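Long-range contacts in cell division protein FtsI/penicillin binding protein 2 (Legionella pneumophila subsp. pneumophila ATCC 43290, PDB 4ZTK), which probably cross-links peptidoglycan as a D,D-transpeptidase of the penicillin-binding protein family, building cell wall during division: residues A[243-248]-A[265-270]; A[46-51]-A[272-277]; A[40-45]-A[63-68]; A[258-263]-A[279-284]; A[142-147]-A[171-176]. All blocks are in the same frame, centred on the assembly; numbering follows the deposited sequence.

Interaction 1: residues A[243-248]-A[265-270]; sequences VSVAGK and GYVPAD
Ala246 lies over one face of the Tyr266 ring. Its CB stands 3.7 Å from the ring centroid, 23° off the normal, a CH-pi contact displaced toward the rim near CE1 and CZ. The carbonyl O of Ala269 meets the same ring at its edge, in plane. The Tyr266 ring is placed by its first torsion: both side chains leave on the same face of the sheet, and chi1 of 54° swings the ring across to Ala246 CB. A hydrogen bond to Asn223 of helix 216-231 holds its hydroxyl. Ala269 CB also touches Ala246 CB.

The backbones pair at the open end of the antiparallel beta hairpin of strands 246-253 and 259-267, far from its turn, at the edge of the five-stranded sheet of the transpeptidase fold. Ala246 and Tyr266 are a hydrogen-bonded pair, with Tyr266 N to Ala246 O at 2.9 Å and a longer Ala246 N to Tyr266 O bond of 3.3 Å. Gly247 and Gly265 follow as a non-hydrogen-bonded pair. Their CA atoms are only 3.8 Å apart, a closeness that two glycines allow. Lys248, next along, is probably the lysine of the family's K(T/S)G motif.

Beyond the strand the chain turns at the cis peptide before Pro268. Ala269 N then donates to Ser244 O at 2.8 Å, coming from above the carbonyl plane. Val243 CG1 meets Val267 CG2 at 3.6 Å, the two side chains slanting across each other. A water accepts from Ser244 N and donates to Asp270 OD2 (3.2 Å), although Asp270 is poorly ordered.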
# COMPACT_ATOMS: atom_id res chain seq x y z
N VAL A 243 -9.28 13.00 12.53
CA VAL A 243 -8.46 11.79 12.62
C VAL A 243 -7.39 11.81 11.53
O VAL A 243 -7.70 11.76 10.35
CB VAL A 243 -9.31 10.51 12.47
CG1 VAL A 243 -8.46 9.29 12.69
CG2 VAL A 243 -10.49 10.52 13.45
N SER A 244 -6.13 11.89 11.94
CA SER A 244 -5.04 11.93 10.97
C SER A 244 -4.87 10.58 10.28
O SER A 244 -4.75 9.54 10.94
CB SER A 244 -3.73 12.39 11.61
OG SER A 244 -3.30 11.45 12.58
N VAL A 245 -4.88 10.60 8.96
CA VAL A 245 -4.77 9.38 8.17
C VAL A 245 -3.50 9.41 7.33
O VAL A 245 -3.22 10.40 6.65
CB VAL A 245 -5.99 9.20 7.24
CG1 VAL A 245 -5.90 7.89 6.50
CG2 VAL A 245 -7.29 9.27 8.04
N ALA A 246 -2.74 8.33 7.38
CA ALA A 246 -1.54 8.18 6.56
C ALA A 246 -1.81 7.11 5.53
O ALA A 246 -2.28 6.02 5.87
CB ALA A 246 -0.36 7.79 7.42
N GLY A 247 -1.53 7.40 4.26
CA GLY A 247 -1.75 6.41 3.22
C GLY A 247 -1.20 6.76 1.85
O GLY A 247 -0.85 7.90 1.56
N LYS A 248 -1.13 5.74 1.00
CA LYS A 248 -0.56 5.89 -0.34
C LYS A 248 -1.40 5.14 -1.36
O LYS A 248 -1.69 3.95 -1.20
CB LYS A 248 0.88 5.37 -0.38
CG LYS A 248 1.53 5.51 -1.75
CD LYS A 248 1.94 6.95 -2.01
CE LYS A 248 2.31 7.19 -3.47
NZ LYS A 248 1.13 7.12 -4.37
N GLY A 265 -2.46 2.08 4.03
CA GLY A 265 -2.26 3.10 5.04
C GLY A 265 -2.48 2.62 6.46
O GLY A 265 -2.61 1.43 6.72
N TYR A 266 -2.51 3.58 7.38
CA TYR A 266 -2.70 3.26 8.79
C TYR A 266 -3.31 4.44 9.53
O TYR A 266 -3.22 5.58 9.08
CB TYR A 266 -1.38 2.81 9.42
CG TYR A 266 -0.24 3.80 9.24
CD1 TYR A 266 -0.08 4.87 10.11
CD2 TYR A 266 0.69 3.64 8.22
CE1 TYR A 266 0.96 5.77 9.96
CE2 TYR A 266 1.74 4.53 8.07
CZ TYR A 266 1.87 5.59 8.94
OH TYR A 266 2.90 6.49 8.79
N VAL A 267 -3.95 4.16 10.67
CA VAL A 267 -4.79 5.14 11.33
C VAL A 267 -4.95 4.80 12.82
O VAL A 267 -5.01 3.62 13.17
CB VAL A 267 -6.19 5.21 10.64
CG1 VAL A 267 -6.94 3.90 10.81
CG2 VAL A 267 -7.01 6.36 11.17
N PRO A 268 -4.94 5.81 13.70
CA PRO A 268 -4.59 7.22 13.46
C PRO A 268 -3.11 7.34 13.17
O PRO A 268 -2.34 6.54 13.69
CB PRO A 268 -4.92 7.90 14.80
CG PRO A 268 -5.85 6.96 15.51
CD PRO A 268 -5.40 5.59 15.09
N ALA A 269 -2.70 8.30 12.34
CA ALA A 269 -1.30 8.39 11.93
C ALA A 269 -0.36 8.62 13.10
O ALA A 269 0.74 8.05 13.14
CB ALA A 269 -1.13 9.47 10.88
N ASP A 270 -0.79 9.44 14.06
CA ASP A 270 0.05 9.84 15.19
C ASP A 270 0.29 8.70 16.19
O ASP A 270 1.29 8.72 16.92
CB ASP A 270 -0.56 11.05 15.90
CG ASP A 270 -2.03 10.84 16.26
OD1 ASP A 270 -2.43 11.25 17.37
OD2 ASP A 270 -2.77 10.28 15.43
O HOH W 1 -5.73 11.47 15.02

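Interaction 2: residues A[46-51]-A[272-277]; sequences IAIADP and PRYVLL
Ile48 and Leu276 lie side by side and point the same way, with Ile48 CD1 3.6 Å from Leu276 CG. They form a non-hydrogen-bonded pair in the central antiparallel sheet of the transpeptidase fold, where strand 43-49 runs beside strand 274-281. The segment axes are 4.6 Å apart at 159°. The same face of the sheet is packed by helices 22-38 and 295-310: Ile48 touches Val28 and Leu276 touches Phe303.

Ile48 has two branches at work. CG1 lies beside the backbone N (chi1 -43°), and chi2 of -67° bends CD1 over to Leu276. CG2 meets Tyr274 CB at 4.0 Å, and the two side chains slant across one another.

On the other face Ala47, Ala49, Val275 and Leu277 meet helix 189-200. Ala49 and Val275 touch through their CB atoms, at 4.1 Å. The pairs Ala47-Leu277 and Ala49-Val275 each make two backbone hydrogen bonds. The shortest is Ala49 N to Val275 O, 2.8 Å.

Past the strand, Pro51 points toward the other segment. Its ring packs on Val275 CG2 and on Pro272, with Pro51 CG 3.9 Å from Pro272 CB. Arg273 and Tyr274 together face Val267 as a classic beta bulge on the far side of their strand. The carbonyl of Arg273 is met by the Pro51 ring, whose CD lies 3.2 Å from Arg273 O.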
# COMPACT_ATOMS: atom_id res chain seq x y z
N ILE A 46 -9.83 -6.68 1.18
CA ILE A 46 -9.40 -5.78 2.24
C ILE A 46 -8.70 -6.57 3.33
O ILE A 46 -9.18 -7.62 3.76
CB ILE A 46 -10.58 -5.03 2.87
CG1 ILE A 46 -11.32 -4.20 1.82
CG2 ILE A 46 -10.10 -4.13 4.00
CD1 ILE A 46 -12.59 -3.57 2.35
N ALA A 47 -7.57 -6.06 3.80
CA ALA A 47 -6.86 -6.67 4.91
C ALA A 47 -6.56 -5.64 5.98
O ALA A 47 -6.29 -4.47 5.67
CB ALA A 47 -5.59 -7.36 4.43
N ILE A 48 -6.63 -6.06 7.23
CA ILE A 48 -6.27 -5.22 8.37
C ILE A 48 -5.16 -5.93 9.14
O ILE A 48 -5.19 -7.14 9.29
CB ILE A 48 -7.44 -5.00 9.33
CG1 ILE A 48 -8.74 -4.73 8.57
CG2 ILE A 48 -7.13 -3.88 10.32
CD1 ILE A 48 -8.76 -3.45 7.83
N ALA A 49 -4.19 -5.17 9.62
CA ALA A 49 -3.11 -5.73 10.41
C ALA A 49 -2.86 -4.90 11.66
O ALA A 49 -3.16 -3.70 11.69
CB ALA A 49 -1.82 -5.83 9.58
N ASP A 50 -2.32 -5.54 12.68
CA ASP A 50 -2.00 -4.87 13.94
C ASP A 50 -0.61 -4.24 13.86
O ASP A 50 0.37 -4.92 13.60
CB ASP A 50 -2.09 -5.88 15.09
CG ASP A 50 -1.39 -5.39 16.34
OD1 ASP A 50 -1.96 -4.54 17.06
OD2 ASP A 50 -0.28 -5.87 16.62
N PRO A 51 -0.54 -2.91 14.07
CA PRO A 51 0.72 -2.15 13.96
C PRO A 51 1.87 -2.66 14.85
O PRO A 51 3.02 -2.46 14.48
CB PRO A 51 0.31 -0.74 14.40
CG PRO A 51 -1.15 -0.67 14.12
CD PRO A 51 -1.68 -2.04 14.39
N PRO A 272 -0.85 4.75 15.51
CA PRO A 272 -1.63 3.81 14.70
C PRO A 272 -2.33 2.74 15.52
O PRO A 272 -1.76 2.19 16.45
CB PRO A 272 -0.58 3.18 13.79
CG PRO A 272 0.44 4.26 13.65
CD PRO A 272 0.53 4.88 15.01
N ARG A 273 -3.58 2.46 15.15
CA ARG A 273 -4.34 1.39 15.77
C ARG A 273 -4.54 0.27 14.75
O ARG A 273 -4.59 -0.91 15.12
CB ARG A 273 -5.68 1.92 16.26
CG ARG A 273 -6.44 0.96 17.16
CD ARG A 273 -6.73 1.61 18.51
NE ARG A 273 -7.38 2.90 18.37
CZ ARG A 273 -8.70 3.07 18.33
NH1 ARG A 273 -9.21 4.29 18.21
NH2 ARG A 273 -9.51 2.03 18.41
N TYR A 274 -4.65 0.64 13.48
CA TYR A 274 -4.89 -0.34 12.42
C TYR A 274 -4.05 -0.03 11.19
O TYR A 274 -3.85 1.12 10.83
CB TYR A 274 -6.37 -0.37 12.03
CG TYR A 274 -7.31 -0.59 13.19
CD1 TYR A 274 -7.46 -1.84 13.75
CD2 TYR A 274 -8.04 0.47 13.72
CE1 TYR A 274 -8.33 -2.05 14.82
CE2 TYR A 274 -8.90 0.27 14.79
CZ TYR A 274 -9.04 -0.99 15.33
OH TYR A 274 -9.90 -1.18 16.39
N VAL A 275 -3.57 -1.09 10.54
CA VAL A 275 -2.98 -0.96 9.22
C VAL A 275 -3.99 -1.55 8.26
O VAL A 275 -4.55 -2.61 8.52
CB VAL A 275 -1.65 -1.74 9.12
CG1 VAL A 275 -0.94 -1.40 7.81
CG2 VAL A 275 -0.75 -1.45 10.32
N LEU A 276 -4.23 -0.86 7.15
CA LEU A 276 -5.23 -1.32 6.19
C LEU A 276 -4.67 -1.33 4.78
O LEU A 276 -3.88 -0.45 4.42
CB LEU A 276 -6.48 -0.43 6.21
CG LEU A 276 -7.22 -0.16 7.52
CD1 LEU A 276 -6.54 0.94 8.32
CD2 LEU A 276 -8.65 0.20 7.22
N LEU A 277 -5.10 -2.31 4.00
CA LEU A 277 -4.76 -2.40 2.59
C LEU A 277 -6.03 -2.77 1.83
O LEU A 277 -6.71 -3.74 2.18
CB LEU A 277 -3.67 -3.45 2.36
CG LEU A 277 -3.30 -3.75 0.90
CD1 LEU A 277 -2.90 -2.48 0.16
CD2 LEU A 277 -2.16 -4.78 0.84

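Interaction 3: residues A[40-45]-A[63-68]; sequences HAKSGV and SKNKGL
His40 O, loosely, and Ala41 O, more closely, pack against the aliphatic chain of Lys64. His40 closes helix 22-38 with a Schellman motif, its positive phi turning the chain toward the sheet. Ala41 O lies 3.5 Å from Lys64 CD, and the aliphatic part of that lysine runs along the backbone. Lys64 CG stands between its own N and carbonyl carbon (chi1 65°), and a bend at chi4 takes NZ on to Asn65 OD1, a hydrogen bond of 3.1 Å within the loop. Asn65 is poorly ordered.

Lys42 does most of the work. Its carbonyl O accepts from Lys64 N at 3.1 Å, the N-H nearly straight (167°) but tilted from the carbonyl plane. Its side chain is fully extended and slants across Leu68, with CE 3.8 Å from Leu68 CD2. Lys42 CG also passes Asn65 OD1 at 3.8 Å.

Ser43 pairs with Ser63 as a non-hydrogen-bonded antiparallel pair, CA to CA 4.1 Å. Ser43 CB meets two groups, Ser63 OG at 3.3 Å and Leu68 CD2 at 3.8 Å. Its own hydroxyl is hydrogen-bonded to Glu281 and Trp71.

Lys42 and Ser43 both face Glu281, a classic beta bulge where strand 43-49 starts. The contact thus joins three elements. Helix 22-38 ends here, strand 43-49 begins between strands 56-63 and 274-281, and the loop after outermost strand 56-63 folds back so that Leu68 also touches Glu281.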
# COMPACT_ATOMS: atom_id res chain seq x y z
N HIS A 40 -18.51 -2.66 -9.97
CA HIS A 40 -18.58 -3.70 -10.99
C HIS A 40 -17.23 -4.38 -11.16
O HIS A 40 -16.82 -4.70 -12.27
CB HIS A 40 -19.01 -3.11 -12.34
CG HIS A 40 -20.33 -2.39 -12.29
ND1 HIS A 40 -20.42 -1.02 -12.30
CD2 HIS A 40 -21.60 -2.86 -12.23
CE1 HIS A 40 -21.70 -0.67 -12.25
NE2 HIS A 40 -22.43 -1.77 -12.21
N ALA A 41 -16.53 -4.58 -10.05
CA ALA A 41 -15.16 -5.08 -10.08
C ALA A 41 -15.12 -6.58 -10.33
O ALA A 41 -16.05 -7.31 -10.00
CB ALA A 41 -14.45 -4.74 -8.79
N LYS A 42 -14.02 -7.04 -10.91
CA LYS A 42 -13.80 -8.47 -11.08
C LYS A 42 -13.60 -9.12 -9.71
O LYS A 42 -14.16 -10.18 -9.43
CB LYS A 42 -12.58 -8.73 -11.97
CG LYS A 42 -12.31 -10.21 -12.23
CD LYS A 42 -11.12 -10.40 -13.16
CE LYS A 42 -10.86 -11.87 -13.41
NZ LYS A 42 -9.58 -12.08 -14.14
N SER A 43 -12.81 -8.47 -8.86
CA SER A 43 -12.63 -8.91 -7.48
C SER A 43 -12.15 -7.76 -6.60
O SER A 43 -11.87 -6.66 -7.07
CB SER A 43 -11.64 -10.07 -7.40
OG SER A 43 -10.31 -9.60 -7.58
N GLY A 44 -12.05 -8.03 -5.31
CA GLY A 44 -11.53 -7.05 -4.38
C GLY A 44 -11.17 -7.70 -3.07
O GLY A 44 -11.69 -8.76 -2.74
N VAL A 45 -10.27 -7.07 -2.33
CA VAL A 45 -9.82 -7.61 -1.06
C VAL A 45 -9.51 -6.47 -0.09
O VAL A 45 -9.03 -5.42 -0.50
CB VAL A 45 -8.57 -8.51 -1.24
CG1 VAL A 45 -7.48 -7.76 -2.01
CG2 VAL A 45 -8.04 -9.00 0.11
N SER A 63 -15.45 -11.87 -5.16
CA SER A 63 -15.21 -12.02 -6.59
C SER A 63 -16.51 -12.28 -7.33
O SER A 63 -17.33 -13.08 -6.87
CB SER A 63 -14.23 -13.16 -6.86
OG SER A 63 -12.95 -12.88 -6.31
N LYS A 64 -16.70 -11.63 -8.47
CA LYS A 64 -17.96 -11.75 -9.20
C LYS A 64 -18.11 -13.07 -9.95
O LYS A 64 -19.20 -13.62 -10.05
CB LYS A 64 -18.20 -10.55 -10.13
CG LYS A 64 -17.22 -10.40 -11.28
CD LYS A 64 -17.74 -9.37 -12.29
CE LYS A 64 -16.68 -8.95 -13.29
NZ LYS A 64 -16.17 -10.09 -14.11
N ASN A 65 -17.00 -13.59 -10.47
CA ASN A 65 -17.04 -14.83 -11.24
C ASN A 65 -16.21 -15.96 -10.64
O ASN A 65 -15.74 -15.86 -9.51
CB ASN A 65 -16.66 -14.58 -12.70
CG ASN A 65 -15.30 -13.92 -12.84
OD1 ASN A 65 -15.17 -12.70 -12.71
ND2 ASN A 65 -14.28 -14.72 -13.13
N LYS A 66 -16.04 -17.02 -11.42
CA LYS A 66 -15.38 -18.24 -10.95
C LYS A 66 -13.90 -18.25 -11.30
O LYS A 66 -13.41 -17.38 -12.03
CB LYS A 66 -16.05 -19.45 -11.60
CG LYS A 66 -15.75 -19.58 -13.09
CD LYS A 66 -16.38 -20.82 -13.70
CE LYS A 66 -15.86 -21.08 -15.10
NZ LYS A 66 -16.07 -19.93 -16.02
N GLY A 67 -13.19 -19.25 -10.78
CA GLY A 67 -11.85 -19.56 -11.23
C GLY A 67 -10.73 -18.66 -10.75
O GLY A 67 -9.56 -18.98 -10.95
N LEU A 68 -11.07 -17.53 -10.14
CA LEU A 68 -10.04 -16.62 -9.64
C LEU A 68 -9.22 -17.25 -8.52
O LEU A 68 -9.76 -17.93 -7.65
CB LEU A 68 -10.66 -15.31 -9.14
CG LEU A 68 -11.07 -14.26 -10.18
CD1 LEU A 68 -12.57 -14.28 -10.37
CD2 LEU A 68 -10.58 -12.88 -9.75

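Interaction 4: residues A[258-263]-A[279-284]; sequences KYLALF and VIEEGY
Backbone hydrogen bonds tie Tyr259, Ala261, Ile280 and Glu282 together in the antiparallel hairpin of strands 259-267 and 274-281. Ala261 and Ile280 exchange two bonds, each 2.8 Å and close to straight, with both donors in the carbonyl planes. Glu282 N adds a bond of 2.7 Å to Tyr259 O, lying nearly along the C=O axis.

Apolar contacts fill the face that holds Leu260, Leu262, Val279 and Glu281. Leu262 CG and Val279 CG2 meet at 3.9 Å, the two side chains side by side. Leu260 lies likewise beside Glu281: its CD2 rests 3.7 Å from Glu281 CG. The chain of Glu281 is extended (chi1 180°), which carries the carboxylate past this leucine to a salt bridge with Arg74 and a hydrogen bond with Ser43.

The charged groups at the open end run parallel. Lys258 CG is 3.2 Å from Glu282 OE2, but Lys258 NZ stays 4.7 Å from that oxygen and bonds instead to Asn255. Lys258 is poorly ordered.

The attraction between Lys258 and Glu282 is therefore probably modest, whereas the buried Glu281 has both carboxylate oxygens satisfied and is likely to be kept ionised by Arg74.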
# COMPACT_ATOMS: atom_id res chain seq x y z
N LYS A 258 -5.99 -4.35 -17.71
CA LYS A 258 -6.49 -4.87 -16.44
C LYS A 258 -5.96 -4.03 -15.27
O LYS A 258 -4.75 -4.01 -15.01
CB LYS A 258 -6.12 -6.34 -16.27
CG LYS A 258 -7.11 -7.34 -16.88
CD LYS A 258 -7.29 -7.14 -18.37
CE LYS A 258 -8.21 -8.20 -18.98
NZ LYS A 258 -7.55 -9.53 -19.07
N TYR A 259 -6.86 -3.36 -14.57
CA TYR A 259 -6.48 -2.41 -13.53
C TYR A 259 -6.59 -2.96 -12.11
O TYR A 259 -7.60 -3.54 -11.73
CB TYR A 259 -7.35 -1.16 -13.62
CG TYR A 259 -6.91 -0.17 -14.67
CD1 TYR A 259 -6.95 -0.49 -16.02
CD2 TYR A 259 -6.47 1.09 -14.31
CE1 TYR A 259 -6.56 0.42 -16.99
CE2 TYR A 259 -6.07 2.01 -15.27
CZ TYR A 259 -6.12 1.67 -16.60
OH TYR A 259 -5.72 2.58 -17.55
N LEU A 260 -5.53 -2.76 -11.34
CA LEU A 260 -5.61 -2.92 -9.89
C LEU A 260 -5.60 -1.53 -9.27
O LEU A 260 -4.73 -0.72 -9.58
CB LEU A 260 -4.42 -3.74 -9.35
CG LEU A 260 -4.29 -5.20 -9.79
CD1 LEU A 260 -3.09 -5.85 -9.11
CD2 LEU A 260 -5.56 -5.98 -9.49
N ALA A 261 -6.57 -1.26 -8.42
CA ALA A 261 -6.63 -0.00 -7.70
C ALA A 261 -6.32 -0.26 -6.22
O ALA A 261 -7.02 -1.03 -5.56
CB ALA A 261 -7.99 0.64 -7.86
N LEU A 262 -5.28 0.40 -5.72
CA LEU A 262 -4.75 0.08 -4.40
C LEU A 262 -4.74 1.28 -3.47
O LEU A 262 -4.54 2.41 -3.91
CB LEU A 262 -3.31 -0.44 -4.51
CG LEU A 262 -2.99 -1.66 -5.37
CD1 LEU A 262 -2.83 -1.26 -6.83
CD2 LEU A 262 -1.72 -2.33 -4.85
N PHE A 263 -4.94 1.02 -2.18
CA PHE A 263 -4.67 2.03 -1.16
C PHE A 263 -4.18 1.36 0.11
O PHE A 263 -4.84 0.47 0.65
CB PHE A 263 -5.89 2.90 -0.87
CG PHE A 263 -5.57 4.12 -0.05
CD1 PHE A 263 -4.96 5.22 -0.62
CD2 PHE A 263 -5.89 4.17 1.30
CE1 PHE A 263 -4.67 6.35 0.14
CE2 PHE A 263 -5.61 5.30 2.06
CZ PHE A 263 -4.99 6.39 1.48
N VAL A 279 -7.49 -3.47 -2.13
CA VAL A 279 -7.19 -3.66 -3.54
C VAL A 279 -8.46 -4.03 -4.29
O VAL A 279 -9.17 -4.96 -3.91
CB VAL A 279 -6.12 -4.75 -3.77
CG1 VAL A 279 -5.94 -5.02 -5.26
CG2 VAL A 279 -4.80 -4.32 -3.15
N ILE A 280 -8.75 -3.28 -5.34
CA ILE A 280 -9.92 -3.53 -6.19
C ILE A 280 -9.40 -3.94 -7.55
O ILE A 280 -8.46 -3.31 -8.06
CB ILE A 280 -10.77 -2.26 -6.37
CG1 ILE A 280 -11.11 -1.62 -5.01
CG2 ILE A 280 -12.03 -2.56 -7.18
CD1 ILE A 280 -11.91 -2.51 -4.08
N GLU A 281 -9.98 -4.97 -8.15
CA GLU A 281 -9.52 -5.44 -9.45
C GLU A 281 -10.54 -5.18 -10.56
O GLU A 281 -11.66 -5.68 -10.51
CB GLU A 281 -9.17 -6.92 -9.40
CG GLU A 281 -8.69 -7.49 -10.72
CD GLU A 281 -8.48 -8.99 -10.67
OE1 GLU A 281 -7.73 -9.51 -11.53
OE2 GLU A 281 -9.06 -9.65 -9.78
N GLU A 282 -10.12 -4.41 -11.57
CA GLU A 282 -10.97 -4.07 -12.70
C GLU A 282 -12.26 -3.39 -12.27
O GLU A 282 -13.33 -3.64 -12.83
CB GLU A 282 -11.29 -5.30 -13.55
CG GLU A 282 -10.09 -5.90 -14.25
CD GLU A 282 -10.44 -7.12 -15.07
OE1 GLU A 282 -11.51 -7.11 -15.71
OE2 GLU A 282 -9.65 -8.08 -15.07
N GLY A 283 -12.16 -2.52 -11.27
CA GLY A 283 -13.31 -1.74 -10.84
C GLY A 283 -13.38 -0.42 -11.59
O GLY A 283 -12.39 0.02 -12.18
N TYR A 284 -14.56 0.19 -11.58
CA TYR A 284 -14.73 1.53 -12.13
C TYR A 284 -15.99 2.16 -11.56
O TYR A 284 -16.91 1.46 -11.14
CB TYR A 284 -14.82 1.49 -13.66
CG TYR A 284 -16.11 0.89 -14.18
CD1 TYR A 284 -16.25 -0.48 -14.30
CD2 TYR A 284 -17.17 1.70 -14.57
CE1 TYR A 284 -17.42 -1.04 -14.78
CE2 TYR A 284 -18.35 1.15 -15.05
CZ TYR A 284 -18.47 -0.22 -15.15
OH TYR A 284 -19.64 -0.77 -15.63

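Interaction 5: residues A[142-147]-A[171-176]; sequences VSQEAG and SDDLQL
Ser143 turns its OG opposite the backbone N (chi1 -178°) and toward Leu176 O, to which it donates at 3.0 Å. Gln144 has CG beside its own N (chi1 -68°) and is extended beyond it, which brings the amide to Asp173. These groups join two helices of the transpeptidase domain, 136-146 and 172-181, whose segment axes cross at 137° with a closest approach of 8.8 Å.

Both acceptors are carbonyls in the first turns of helix 172-181, and both donors come from above the carbonyl plane. The Gln144 bond is nearly straight: NE2 reaches Asp173 O at 2.8 Å with 170° at the hydrogen, and the acceptor lies in the amide plane. The Gln144 and Asp173 side chains cross at about a right angle.

Leu176 packs between the helices. It points toward helix 136-146, and its CD1 packs on Gln144 CA at 3.8 Å and, just past the helix end, on Gly147 C at 3.7 Å. It also touches Val148 and Ile151 of helix 148-157.

Helix 172-181 starts at Ser171, whose side chain caps it by accepting from Leu174 N. A water bridges the two helices, donating to Gln144 O and to Asp173 OD1, the latter at 2.8 Å.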
# COMPACT_ATOMS: atom_id res chain seq x y z
N VAL A 142 15.00 9.76 -7.48
CA VAL A 142 15.38 9.49 -6.10
C VAL A 142 15.99 8.09 -5.95
O VAL A 142 17.05 7.92 -5.35
CB VAL A 142 14.16 9.65 -5.16
CG1 VAL A 142 14.43 9.00 -3.81
CG2 VAL A 142 13.82 11.12 -4.99
N SER A 143 15.32 7.10 -6.54
CA SER A 143 15.80 5.73 -6.52
C SER A 143 17.16 5.57 -7.20
O SER A 143 18.07 4.93 -6.66
CB SER A 143 14.78 4.80 -7.18
OG SER A 143 15.21 3.44 -7.12
N GLN A 144 17.30 6.16 -8.38
CA GLN A 144 18.54 6.03 -9.14
C GLN A 144 19.72 6.71 -8.45
O GLN A 144 20.84 6.22 -8.50
CB GLN A 144 18.37 6.56 -10.57
CG GLN A 144 17.43 5.71 -11.40
CD GLN A 144 17.14 6.32 -12.75
OE1 GLN A 144 17.17 7.54 -12.92
NE2 GLN A 144 16.84 5.47 -13.73
N GLU A 145 19.45 7.85 -7.81
CA GLU A 145 20.51 8.57 -7.11
C GLU A 145 20.91 7.88 -5.81
O GLU A 145 22.05 7.99 -5.37
CB GLU A 145 20.10 10.02 -6.88
CG GLU A 145 19.94 10.80 -8.19
CD GLU A 145 19.61 12.27 -7.97
OE1 GLU A 145 19.50 12.69 -6.81
OE2 GLU A 145 19.47 12.99 -8.98
N ALA A 146 19.97 7.15 -5.20
CA ALA A 146 20.25 6.42 -3.97
C ALA A 146 21.20 5.26 -4.25
O ALA A 146 22.11 4.99 -3.47
CB ALA A 146 18.96 5.92 -3.33
N GLY A 147 20.98 4.58 -5.37
CA GLY A 147 21.87 3.52 -5.79
C GLY A 147 21.34 2.13 -5.47
O GLY A 147 20.54 1.95 -4.56
N SER A 171 20.62 -2.90 -17.00
CA SER A 171 21.05 -1.62 -16.44
C SER A 171 20.59 -1.45 -14.99
O SER A 171 19.43 -1.73 -14.66
CB SER A 171 20.52 -0.48 -17.29
OG SER A 171 20.65 0.77 -16.63
N ASP A 172 21.50 -1.02 -14.13
CA ASP A 172 21.16 -0.74 -12.73
C ASP A 172 20.12 0.36 -12.67
O ASP A 172 19.19 0.29 -11.88
CB ASP A 172 22.40 -0.29 -11.95
CG ASP A 172 23.26 -1.45 -11.49
OD1 ASP A 172 22.81 -2.62 -11.60
OD2 ASP A 172 24.39 -1.20 -11.02
N ASP A 173 20.28 1.38 -13.50
CA ASP A 173 19.38 2.52 -13.45
C ASP A 173 18.00 2.17 -13.96
O ASP A 173 16.99 2.66 -13.45
CB ASP A 173 19.98 3.71 -14.19
CG ASP A 173 21.11 4.36 -13.41
OD1 ASP A 173 21.10 4.25 -12.17
OD2 ASP A 173 22.01 4.95 -14.04
N LEU A 174 17.94 1.29 -14.96
CA LEU A 174 16.65 0.85 -15.48
C LEU A 174 15.90 0.08 -14.40
O LEU A 174 14.70 0.27 -14.22
CB LEU A 174 16.82 -0.00 -16.73
CG LEU A 174 15.60 -0.06 -17.65
CD1 LEU A 174 15.22 1.34 -18.12
CD2 LEU A 174 15.87 -0.96 -18.85
N GLN A 175 16.61 -0.78 -13.68
CA GLN A 175 15.99 -1.59 -12.64
C GLN A 175 15.61 -0.78 -11.40
O GLN A 175 14.63 -1.09 -10.74
CB GLN A 175 16.88 -2.78 -12.29
CG GLN A 175 17.03 -3.75 -13.45
CD GLN A 175 17.84 -4.98 -13.09
OE1 GLN A 175 17.28 -5.99 -12.68
NE2 GLN A 175 19.15 -4.90 -13.26
N LEU A 176 16.39 0.25 -11.09
CA LEU A 176 16.01 1.17 -10.02
C LEU A 176 14.77 1.98 -10.43
O LEU A 176 13.95 2.34 -9.59
CB LEU A 176 17.17 2.11 -9.67
CG LEU A 176 18.32 1.45 -8.92
CD1 LEU A 176 19.48 2.42 -8.71
CD2 LEU A 176 17.85 0.89 -7.58
O HOH W 2 22.46 4.11 -9.69

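How the interactions relate
Interactions 1 to 4 share one five-stranded antiparallel sheet, ordered 56-63, 43-49, 274-281, 259-267, 246-253. Interactions 1 and 4 both use strand 259-267 and lie about 21 Å apart between centres. Interactions 2 and 4 share strand 274-281, and interactions 2 and 3 share strand 43-49. Interactions 1 and 2 touch. Interactions 3 and 4 meet through a probable backbone hydrogen bond from Lys42 N to Glu281 O. Strand 43-49 comes early in the chain yet pairs with late strand 274-281, so interaction 2 encloses interactions 1 and 5 in sequence. Interaction 5 belongs to the helical part, its centre about 31 Å from that of interaction 2. The chain thus combines the sheet and helices of a penicillin-binding transpeptidase domain.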